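Local coordinates for protein putative methylthioribose-1-phosphate isomerase (Pyrococcus horikoshii OT3, PDB 6A34) that probably catalyses the isomerisation of 5-methylthioribose 1-phosphate to 5-methylthioribulose 1-phosphate in the methionine salvage pathway, at residues A230-V233 against M234-F238; L131-Q134 against E135-I139; S300-E303 against V304-C307. All blocks are in the same frame, centred on the assembly; numbering follows the deposited sequence.

Contact 1: residues A230-V233 against M234-F238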
loop_
_atom_site.group_PDB
_atom_site.type_symbol
_atom_site.label_atom_id
_atom_site.label_comp_id
_atom_site.label_asym_id
_atom_site.label_seq_id
_atom_site.Cartn_x
_atom_site.Cartn_y
_atom_site.Cartn_z
ATOM N N ALA A 230 -1.235 2.672 8.048
ATOM C CA ALA A 230 -0.739 3.884 8.778
ATOM C C ALA A 230 -1.897 4.522 9.555
ATOM O O ALA A 230 -1.725 5.025 10.651
ATOM C CB ALA A 230 -0.079 4.851 7.832
ATOM N N ALA A 231 -3.101 4.468 8.987
ATOM C CA ALA A 231 -4.264 5.087 9.619
ATOM C C ALA A 231 -4.592 4.327 10.893
ATOM O O ALA A 231 -4.971 4.888 11.864
ATOM C CB ALA A 231 -5.423 5.044 8.682
ATOM N N PHE A 232 -4.400 3.008 10.842
ATOM C CA PHE A 232 -4.689 2.139 11.949
ATOM C C PHE A 232 -3.735 2.438 13.110
ATOM O O PHE A 232 -4.142 2.650 14.254
ATOM C CB PHE A 232 -4.583 0.673 11.521
ATOM C CG PHE A 232 -4.887 -0.271 12.657
ATOM C CD1 PHE A 232 -6.199 -0.558 13.000
ATOM C CD2 PHE A 232 -3.860 -0.810 13.424
ATOM C CE1 PHE A 232 -6.483 -1.424 14.041
ATOM C CE2 PHE A 232 -4.143 -1.647 14.495
ATOM C CZ PHE A 232 -5.456 -1.968 14.784
ATOM N N VAL A 233 -2.443 2.505 12.821
ATOM C CA VAL A 233 -1.525 2.727 13.901
ATOM C C VAL A 233 -1.730 4.125 14.490
ATOM O O VAL A 233 -1.460 4.308 15.678
ATOM C CB VAL A 233 -0.064 2.425 13.539
ATOM C CG1 VAL A 233 0.059 0.996 13.052
ATOM C CG2 VAL A 233 0.534 3.382 12.538
ATOM N N MET A 234 -2.196 5.078 13.675
ATOM C CA MET A 234 -2.507 6.431 14.171
ATOM C C MET A 234 -3.732 6.349 15.085
ATOM O O MET A 234 -3.701 6.892 16.195
ATOM C CB MET A 234 -2.811 7.427 13.039
ATOM C CG MET A 234 -1.599 7.800 12.180
ATOM S SD MET A 234 -2.004 9.129 11.019
ATOM C CE MET A 234 -1.078 8.629 9.566
ATOM N N GLN A 235 -4.775 5.663 14.592
ATOM C CA GLN A 235 -6.031 5.472 15.305
ATOM C C GLN A 235 -5.799 4.801 16.661
ATOM O O GLN A 235 -6.460 5.117 17.599
ATOM C CB GLN A 235 -6.973 4.574 14.496
ATOM C CG GLN A 235 -8.395 4.451 15.048
ATOM C CD GLN A 235 -9.066 3.222 14.465
ATOM O OE1 GLN A 235 -8.465 2.154 14.368
ATOM N NE2 GLN A 235 -10.291 3.367 13.991
ATOM N N GLN A 236 -4.871 3.845 16.735
ATOM C CA GLN A 236 -4.691 3.094 17.978
ATOM C C GLN A 236 -3.837 3.884 18.954
ATOM O O GLN A 236 -3.591 3.376 20.018
ATOM C CB GLN A 236 -4.025 1.738 17.762
ATOM C CG GLN A 236 -4.848 0.797 16.906
ATOM C CD GLN A 236 -6.160 0.519 17.580
ATOM O OE1 GLN A 236 -7.219 0.832 17.023
ATOM N NE2 GLN A 236 -6.087 -0.029 18.790
ATOM N N GLY A 237 -3.393 5.099 18.605
ATOM C CA GLY A 237 -2.585 5.924 19.573
ATOM C C GLY A 237 -1.088 5.598 19.491
ATOM O O GLY A 237 -0.295 6.051 20.327
ATOM N N PHE A 238 -0.673 4.867 18.446
ATOM C CA PHE A 238 0.716 4.386 18.341
ATOM C C PHE A 238 1.681 5.408 17.701
ATOM O O PHE A 238 2.851 5.108 17.571
ATOM C CB PHE A 238 0.763 3.055 17.595
ATOM C CG PHE A 238 0.012 1.918 18.225
ATOM C CD1 PHE A 238 -0.281 1.905 19.585
ATOM C CD2 PHE A 238 -0.332 0.813 17.460
ATOM C CE1 PHE A 238 -0.958 0.835 20.152
ATOM C CE2 PHE A 238 -0.992 -0.263 18.031
ATOM C CZ PHE A 238 -1.307 -0.250 19.376
#
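M234 bends its side chain back along the helix over A230: CG sits 3.2 Å from A230 O, and the methyl CE ends 4.3 Å from A230 CB. Its backbone N also donates to A230 O. Beyond them the M234 side chain packs on L264 and L267 of helix 261-270. Q235 N bonds to A231 O at 2.8 Å. The Q235 side chain runs out extended, with OE1 passing F232 CD1 at 3.8 Å, while NE2 donates to V325 O of the second subunit. Q236 brings CG over one face of the F232 ring, 3.7 Å from its centroid and 22° off the normal, a CH-pi contact offset toward the rim. F232 reaches it because its CG is anti to the backbone N (chi1 -180°). Replacing F232 by an alanine would probably leave Q236 CG without its aromatic face and strip Y319 of the second subunit of one of its neighbours, V233 remaining. The helix is the connection of a beta-alpha-beta crossover between the parallel strands 222-225 and 241-244, which lie apart in the sheet, with 193-199 and 161-165 between them, and it ends here in a Schellman motif: G237, at positive phi, donates from N to M234 O, and F238 N reaches five residues back to V233 O at 2.9 Å, nearly in line with the carbonyl (C=O...N 176°). F238 then sets CB 4.2 Å from V233 CB, and one face of its ring lies over Q236 CB. F238 O accepts a hydrogen bond from W197 NE1, joining the turn to strand 193-199.

Contact 2: residues L131-Q134 against E135-I139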
loop_
_atom_site.group_PDB
_atom_site.type_symbol
_atom_site.label_atom_id
_atom_site.label_comp_id
_atom_site.label_asym_id
_atom_site.label_seq_id
_atom_site.Cartn_x
_atom_site.Cartn_y
_atom_site.Cartn_z
ATOM N N LEU A 131 40.554 23.399 -8.817
ATOM C CA LEU A 131 39.299 24.059 -8.602
ATOM C C LEU A 131 38.125 23.086 -8.824
ATOM O O LEU A 131 37.184 23.073 -8.029
ATOM C CB LEU A 131 39.199 25.251 -9.549
ATOM C CG LEU A 131 39.920 26.512 -9.084
ATOM C CD1 LEU A 131 40.005 27.508 -10.223
ATOM C CD2 LEU A 131 39.250 27.123 -7.871
ATOM N N ILE A 132 38.195 22.301 -9.900
ATOM C CA ILE A 132 37.159 21.349 -10.228
ATOM C C ILE A 132 36.993 20.360 -9.079
ATOM O O ILE A 132 35.883 20.074 -8.687
ATOM C CB ILE A 132 37.501 20.585 -11.516
ATOM C CG1 ILE A 132 37.389 21.477 -12.749
ATOM C CG2 ILE A 132 36.649 19.328 -11.641
ATOM C CD1 ILE A 132 38.046 20.877 -13.963
ATOM N N VAL A 133 38.115 19.803 -8.605
ATOM C CA VAL A 133 38.074 18.774 -7.600
ATOM C C VAL A 133 37.488 19.394 -6.321
ATOM O O VAL A 133 36.621 18.778 -5.642
ATOM C CB VAL A 133 39.458 18.134 -7.360
ATOM C CG1 VAL A 133 39.467 17.240 -6.119
ATOM C CG2 VAL A 133 39.955 17.374 -8.587
ATOM N N GLN A 134 37.955 20.607 -6.006
ATOM C CA GLN A 134 37.557 21.283 -4.809
ATOM C C GLN A 134 36.032 21.515 -4.835
ATOM O O GLN A 134 35.369 21.307 -3.832
ATOM C CB GLN A 134 38.325 22.599 -4.648
ATOM C CG GLN A 134 37.850 23.439 -3.470
ATOM C CD GLN A 134 38.681 24.681 -3.261
ATOM O OE1 GLN A 134 39.584 24.715 -2.426
ATOM N NE2 GLN A 134 38.377 25.714 -4.023
ATOM N N GLU A 135 35.528 22.005 -5.967
ATOM C CA GLU A 135 34.139 22.245 -6.190
ATOM C C GLU A 135 33.298 20.971 -5.985
ATOM O O GLU A 135 32.245 21.065 -5.373
ATOM C CB GLU A 135 33.892 22.802 -7.592
ATOM C CG GLU A 135 32.714 23.763 -7.648
ATOM C CD GLU A 135 32.751 24.934 -6.670
ATOM O OE1 GLU A 135 33.820 25.173 -6.063
ATOM O OE2 GLU A 135 31.706 25.626 -6.529
ATOM N N ALA A 136 33.752 19.815 -6.493
ATOM C CA ALA A 136 33.005 18.570 -6.350
ATOM C C ALA A 136 32.905 18.190 -4.867
ATOM O O ALA A 136 31.846 17.752 -4.407
ATOM C CB ALA A 136 33.624 17.470 -7.177
ATOM N N TYR A 137 33.970 18.438 -4.084
ATOM C CA TYR A 137 33.922 18.131 -2.664
ATOM C C TYR A 137 32.946 19.083 -1.969
ATOM O O TYR A 137 32.269 18.699 -1.017
ATOM C CB TYR A 137 35.296 18.177 -1.993
ATOM C CG TYR A 137 36.112 16.919 -2.176
ATOM C CD1 TYR A 137 35.688 15.704 -1.656
ATOM C CD2 TYR A 137 37.315 16.939 -2.862
ATOM C CE1 TYR A 137 36.429 14.546 -1.811
ATOM C CE2 TYR A 137 38.075 15.793 -3.018
ATOM C CZ TYR A 137 37.621 14.592 -2.505
ATOM O OH TYR A 137 38.346 13.463 -2.661
ATOM N N LYS A 138 32.912 20.332 -2.429
ATOM C CA LYS A 138 32.051 21.344 -1.854
ATOM C C LYS A 138 30.570 20.954 -2.041
ATOM O O LYS A 138 29.795 21.160 -1.153
ATOM C CB LYS A 138 32.334 22.704 -2.496
ATOM C CG LYS A 138 33.265 23.644 -1.751
ATOM C CD LYS A 138 33.236 25.005 -2.451
ATOM C CE LYS A 138 34.258 26.023 -1.993
ATOM N NZ LYS A 138 34.258 27.176 -2.929
ATOM N N ILE A 139 30.212 20.444 -3.224
ATOM C CA ILE A 139 28.863 20.037 -3.531
ATOM C C ILE A 139 28.448 18.929 -2.554
ATOM O O ILE A 139 27.411 19.023 -1.911
ATOM C CB ILE A 139 28.739 19.631 -5.010
ATOM C CG1 ILE A 139 28.940 20.847 -5.916
ATOM C CG2 ILE A 139 27.397 18.945 -5.301
ATOM C CD1 ILE A 139 29.219 20.490 -7.370
HETATM O O HOH W 1 36.441 25.040 -6.541
#
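E135 CB rests 3.3 Å from L131 O, one helical turn back, where the backbone bond from E135 N to the same oxygen is also made (N-H...O 165°). From CB the chain bends at CG (chi2 54°), which keeps the carboxylate close to the helix instead of letting it run straight outward. E135 OE1 accepts from a water at 2.7 Å. That water also donates to L131 O at 2.6 Å and accepts from Q134 NE2 at 3.2 Å, so it links a side chain of each segment to a backbone carbonyl. L131 O thus takes two donors, E135 N and the water. K138 NZ, one turn further on, lies 3.7 Å from E135 OE1, a long salt bridge. The other oxygen, OE2, pairs with R112 of helix 104-119. On another side of the helix V133 and Y137 lie side by side and point the same way, with V133 CG1 3.7 Å from Y137 CE2. The Y137 hydroxyl hydrogen-bonds Y19 O, and its ring meets F68 of helix 59-76 edge-to-face. Helix 125-157 packs here against helices 59-76, 82-97 and 104-119, I132 being set against A74, F89 and V117. With a guanidinium on one oxygen and a water plus a more distant ammonium at the other, the E135 carboxylate is likely to stay ionised and its rotation to be restricted.

Contact 3: residues S300-E303 against V304-C307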
loop_
_atom_site.group_PDB
_atom_site.type_symbol
_atom_site.label_atom_id
_atom_site.label_comp_id
_atom_site.label_asym_id
_atom_site.label_seq_id
_atom_site.Cartn_x
_atom_site.Cartn_y
_atom_site.Cartn_z
ATOM N N SER A 300 5.442 4.122 -15.168
ATOM C CA SER A 300 5.045 2.957 -15.898
ATOM C C SER A 300 4.018 2.176 -15.097
ATOM O O SER A 300 4.140 2.005 -13.880
ATOM C CB SER A 300 6.220 2.076 -16.226
ATOM O OG SER A 300 5.764 0.771 -16.572
ATOM N N PRO A 301 2.991 1.642 -15.778
ATOM C CA PRO A 301 2.011 0.793 -15.109
ATOM C C PRO A 301 2.637 -0.492 -14.523
ATOM O O PRO A 301 2.079 -1.107 -13.606
ATOM C CB PRO A 301 0.971 0.554 -16.219
ATOM C CG PRO A 301 1.761 0.683 -17.506
ATOM C CD PRO A 301 2.752 1.804 -17.224
ATOM N N GLU A 302 3.832 -0.859 -14.985
ATOM C CA GLU A 302 4.540 -2.058 -14.484
ATOM C C GLU A 302 4.895 -1.915 -12.999
ATOM O O GLU A 302 4.939 -2.916 -12.300
ATOM C CB GLU A 302 5.797 -2.350 -15.304
ATOM C CG GLU A 302 5.480 -2.759 -16.750
ATOM C CD GLU A 302 4.723 -4.075 -16.924
ATOM O OE1 GLU A 302 5.216 -5.111 -16.442
ATOM O OE2 GLU A 302 3.663 -4.067 -17.572
ATOM N N GLU A 303 5.188 -0.701 -12.530
ATOM C CA GLU A 303 5.456 -0.492 -11.121
ATOM C C GLU A 303 4.276 -0.955 -10.242
ATOM O O GLU A 303 4.496 -1.344 -9.118
ATOM C CB GLU A 303 5.736 0.979 -10.828
ATOM C CG GLU A 303 7.019 1.513 -11.431
ATOM C CD GLU A 303 7.296 2.954 -10.996
ATOM O OE1 GLU A 303 6.358 3.626 -10.499
ATOM O OE2 GLU A 303 8.442 3.405 -11.150
ATOM N N VAL A 304 3.040 -0.934 -10.762
ATOM C CA VAL A 304 1.847 -1.399 -9.985
ATOM C C VAL A 304 1.501 -2.880 -10.278
ATOM O O VAL A 304 1.031 -3.585 -9.370
ATOM C CB VAL A 304 0.640 -0.477 -10.239
ATOM C CG1 VAL A 304 -0.626 -1.008 -9.591
ATOM C CG2 VAL A 304 0.920 0.958 -9.775
ATOM N N LEU A 305 1.677 -3.323 -11.533
ATOM C CA LEU A 305 1.314 -4.674 -11.977
ATOM C C LEU A 305 2.294 -5.678 -11.371
ATOM O O LEU A 305 1.918 -6.812 -11.178
ATOM C CB LEU A 305 1.334 -4.771 -13.508
ATOM C CG LEU A 305 0.349 -3.858 -14.227
ATOM C CD1 LEU A 305 0.584 -3.895 -15.717
ATOM C CD2 LEU A 305 -1.092 -4.216 -13.910
ATOM N N THR A 306 3.536 -5.229 -11.126
ATOM C CA THR A 306 4.541 -5.989 -10.426
ATOM C C THR A 306 4.832 -5.371 -9.050
ATOM O O THR A 306 4.579 -4.193 -8.775
ATOM C CB THR A 306 5.833 -6.129 -11.241
ATOM O OG1 THR A 306 6.501 -4.871 -11.236
ATOM C CG2 THR A 306 5.615 -6.566 -12.675
ATOM N N CYS A 307 5.358 -6.235 -8.185
ATOM C CA CYS A 307 5.712 -5.972 -6.828
ATOM C C CYS A 307 7.006 -6.738 -6.546
ATOM O O CYS A 307 6.983 -7.969 -6.488
ATOM C CB CYS A 307 4.595 -6.461 -5.922
ATOM S SG CYS A 307 4.687 -5.765 -4.255
#
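E302 O takes two bonds from T306, OG1 at 2.7 Å and the backbone N at 2.9 Å, arriving from opposite faces of the carbonyl plane. The hydroxyl gets there because OG1 stands between the backbone N and the carbonyl carbon (chi1 73°), turned back over the last turn of the helix. P301 O is likewise shared: L305 N, 3.1 Å away, approaches in the carbonyl plane, whereas V304 N stands above that plane, 56° out of it. A donor three residues on and another four residues on thus meet at one acceptor. At the start of the turn E302 N donates to S300 OG at 3.0 Å (N-H...O 156°), a capping bond. The acidic ends have partners further off, E302 OE1 in a salt bridge with R311 and E303 OE1 in a hydrogen bond from N320. Outward from these bonds the packing is modest. L305 sets CG 3.3 Å from P301 O, and its CD1 reaches past to E302 OE2 at 3.6 Å. The same methyl lies 4.5 Å from P301 CB, while V304 packs on L224 of the second subunit. The whole is a capped short helix passing directly into a strand: T306 leaves the helical conformation and begins 306-307, which pairs in a two-stranded antiparallel ribbon with 310-311, and C307 forms a disulfide with C307 of the second subunit across the dimer.

From the N terminus the chain meets contact 2 first, then contact 1, then contact 3. Each joins successive residues within one continuous run, so they close no long loop and follow in series without nesting or crossing. Contact 2 lies in the long helix 125-157, which leads into strand 161-165 of the large sheet. Contact 1 ends the helix between strands 222-225 and 241-244 of that sheet, on the opposite side of the chain's centre from contact 2, the two contact centres being about 46 Å apart. Contact 3 follows strand 284-285 and turns into the ribbon 306-311. Contacts 1 and 3, about 16 Å apart at their nearest atoms, both touch the second subunit; contact 2 touches no other chain of the assembly.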